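Local coordinates for endoribonuclease AbiQ (Lactococcus lactis, PDB 4GLK), which cleaves RNA as the toxin of a type III toxin-antitoxin system, probably at specific sequences, and is neutralised by the repeat RNA antitoxin AntiQ, at residues 92-97 and 157-162. The protein carries 1 engineered substitution. Numbering follows the deposited sequence.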
loop_
_atom_site.group_PDB
_atom_site.type_symbol
_atom_site.label_atom_id
_atom_site.label_comp_id
_atom_site.label_asym_id
_atom_site.label_seq_id
_atom_site.Cartn_x
_atom_site.Cartn_y
_atom_site.Cartn_z
ATOM N N MET A 92 -0.567 4.851 -0.078
ATOM C CA MET A 92 -1.539 4.120 0.740
ATOM C C MET A 92 -2.887 4.864 0.727
ATOM O O MET A 92 -2.932 6.079 0.480
ATOM C CB MET A 92 -1.021 3.874 2.167
ATOM C CG MET A 92 -0.934 5.119 2.978
ATOM S SD MET A 92 -0.353 4.791 4.630
ATOM C CE MET A 92 -0.626 6.422 5.346
ATOM N N ILE A 93 -3.981 4.122 0.959
ATOM C CA ILE A 93 -5.319 4.686 0.896
ATOM C C ILE A 93 -6.227 4.168 1.988
ATOM O O ILE A 93 -6.126 2.994 2.380
ATOM C CB ILE A 93 -5.966 4.398 -0.520
ATOM C CG1 ILE A 93 -5.938 2.882 -0.870
ATOM C CG2 ILE A 93 -5.354 5.282 -1.649
ATOM C CD1 ILE A 93 -6.853 2.437 -2.046
ATOM N N PRO A 94 -7.218 4.992 2.409
ATOM C CA PRO A 94 -8.235 4.481 3.332
ATOM C C PRO A 94 -9.274 3.703 2.509
ATOM O O PRO A 94 -9.704 4.163 1.438
ATOM C CB PRO A 94 -8.814 5.760 3.947
ATOM C CG PRO A 94 -8.677 6.782 2.876
ATOM C CD PRO A 94 -7.500 6.394 2.020
ATOM N N VAL A 95 -9.639 2.503 2.970
ATOM C CA VAL A 95 -10.607 1.680 2.243
ATOM C C VAL A 95 -11.749 1.285 3.180
ATOM O O VAL A 95 -11.498 0.641 4.208
ATOM C CB VAL A 95 -9.971 0.414 1.564
ATOM C CG1 VAL A 95 -11.028 -0.384 0.779
ATOM C CG2 VAL A 95 -8.807 0.788 0.657
ATOM N N PRO A 96 -13.010 1.625 2.831
ATOM C CA PRO A 96 -14.146 1.185 3.675
ATOM C C PRO A 96 -14.240 -0.336 3.619
ATOM O O PRO A 96 -13.831 -0.939 2.627
ATOM C CB PRO A 96 -15.365 1.820 2.993
ATOM C CG PRO A 96 -14.817 2.850 2.055
ATOM C CD PRO A 96 -13.477 2.345 1.632
ATOM N N ASP A 97 -14.731 -0.957 4.691
ATOM C CA ASP A 97 -14.885 -2.409 4.799
ATOM C C ASP A 97 -15.531 -3.075 3.559
ATOM O O ASP A 97 -15.110 -4.157 3.159
ATOM C CB ASP A 97 -15.689 -2.757 6.068
ATOM C CG ASP A 97 -15.036 -2.378 7.390
ATOM O OD1 ASP A 97 -13.846 -2.735 7.596
ATOM O OD2 ASP A 97 -15.728 -1.768 8.241
ATOM N N LEU A 157 -8.188 14.301 2.394
ATOM C CA LEU A 157 -9.209 14.425 1.349
ATOM C C LEU A 157 -9.780 13.013 1.039
ATOM O O LEU A 157 -10.996 12.852 0.927
ATOM C CB LEU A 157 -8.588 15.064 0.085
ATOM C CG LEU A 157 -9.424 15.047 -1.207
ATOM C CD1 LEU A 157 -10.503 16.110 -1.175
ATOM C CD2 LEU A 157 -8.545 15.243 -2.437
ATOM N N LEU A 158 -8.898 11.996 0.973
ATOM C CA LEU A 158 -9.295 10.613 0.714
ATOM C C LEU A 158 -10.184 10.087 1.848
ATOM O O LEU A 158 -11.182 9.444 1.571
ATOM C CB LEU A 158 -8.076 9.702 0.495
ATOM C CG LEU A 158 -7.242 9.884 -0.781
ATOM C CD1 LEU A 158 -6.055 8.953 -0.761
ATOM C CD2 LEU A 158 -8.034 9.512 -2.039
ATOM N N GLU A 159 -9.861 10.434 3.098
ATOM C CA GLU A 159 -10.645 10.087 4.282
ATOM C C GLU A 159 -12.035 10.712 4.217
ATOM O O GLU A 159 -13.003 10.010 4.472
ATOM C CB GLU A 159 -9.937 10.533 5.565
ATOM C CG GLU A 159 -8.793 9.622 5.971
ATOM C CD GLU A 159 -7.987 10.063 7.179
ATOM O OE1 GLU A 159 -6.974 9.400 7.484
ATOM O OE2 GLU A 159 -8.381 11.046 7.842
ATOM N N ALA A 160 -12.135 11.999 3.809
ATOM C CA ALA A 160 -13.400 12.721 3.644
ATOM C C ALA A 160 -14.238 12.067 2.566
ATOM O O ALA A 160 -15.440 11.882 2.760
ATOM C CB ALA A 160 -13.146 14.185 3.290
ATOM N N LYS A 161 -13.597 11.666 1.460
ATOM C CA LYS A 161 -14.312 11.012 0.381
ATOM C C LYS A 161 -14.624 9.524 0.630
ATOM O O LYS A 161 -15.630 9.040 0.124
ATOM C CB LYS A 161 -13.728 11.358 -0.991
ATOM C CG LYS A 161 -14.424 12.580 -1.600
ATOM C CD LYS A 161 -13.845 13.927 -1.184
ATOM C CE LYS A 161 -14.582 15.076 -1.836
ATOM N NZ LYS A 161 -15.763 15.518 -1.045
ATOM N N ALA A 162 -13.844 8.838 1.504
ATOM C CA ALA A 162 -14.101 7.443 1.881
ATOM C C ALA A 162 -15.382 7.335 2.711
ATOM O O ALA A 162 -16.182 6.430 2.476
ATOM C CB ALA A 162 -12.929 6.875 2.665
#
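Pro94 faces Glu159 and Pro96 faces Ala162, with the CA atoms of Pro94 and Glu159 6.2 Å apart, as residues 92-97, on strand 79-94 and running on from it, pass one side of helix 155-166. This is alpha/beta packing in the ToxN/AbiQ fold: the last helix of the chain lies against a long strand of the antiparallel sheet. No hydrogen bond joins the two segments, so they are held by apolar surfaces. Pro94 buries more of its surface here than any other residue. Its CB points toward the helix, and the CG-CD side of its ring fits among Leu158, Glu159 and Ala162. Pro94 CD lies 3.7 Å from Leu158 CB, where the ring and the leucine side chain meet at roughly a right angle. Leu158 has CG anti to its carbonyl carbon (chi1 -69°) and CD1 anti to CA (chi2 177°), an extended branch that passes the proline and reaches Ile93; there CD1 lies 3.8 Å from Ile93 CG2. One helical turn on, Ala162 presents its methyl to both prolines, with CB 4.3 Å from Pro94 CG. Glu159 rests the aliphatic part of its chain against the same ring, its CG 4.2 Å from Pro94 CG. Its OE1 is satisfied from outside the segments, taking hydrogen bonds from the hydroxyls of Tyr46 and Tyr137. Helix 10-16 also packs here: Tyr12 touches both Pro96 and Ala162 and hydrogen-bonds through OH to Pro94 O, while Leu16 touches Leu158. Val95 turns its side chain away from the helix, so the alternating extended backbone gives the helix its two prolines. At the far end of the contact, Pro96 CG comes within 3.9 Å of the Ala162 carbonyl oxygen, which accepts a hydrogen bond from Ser166 OG.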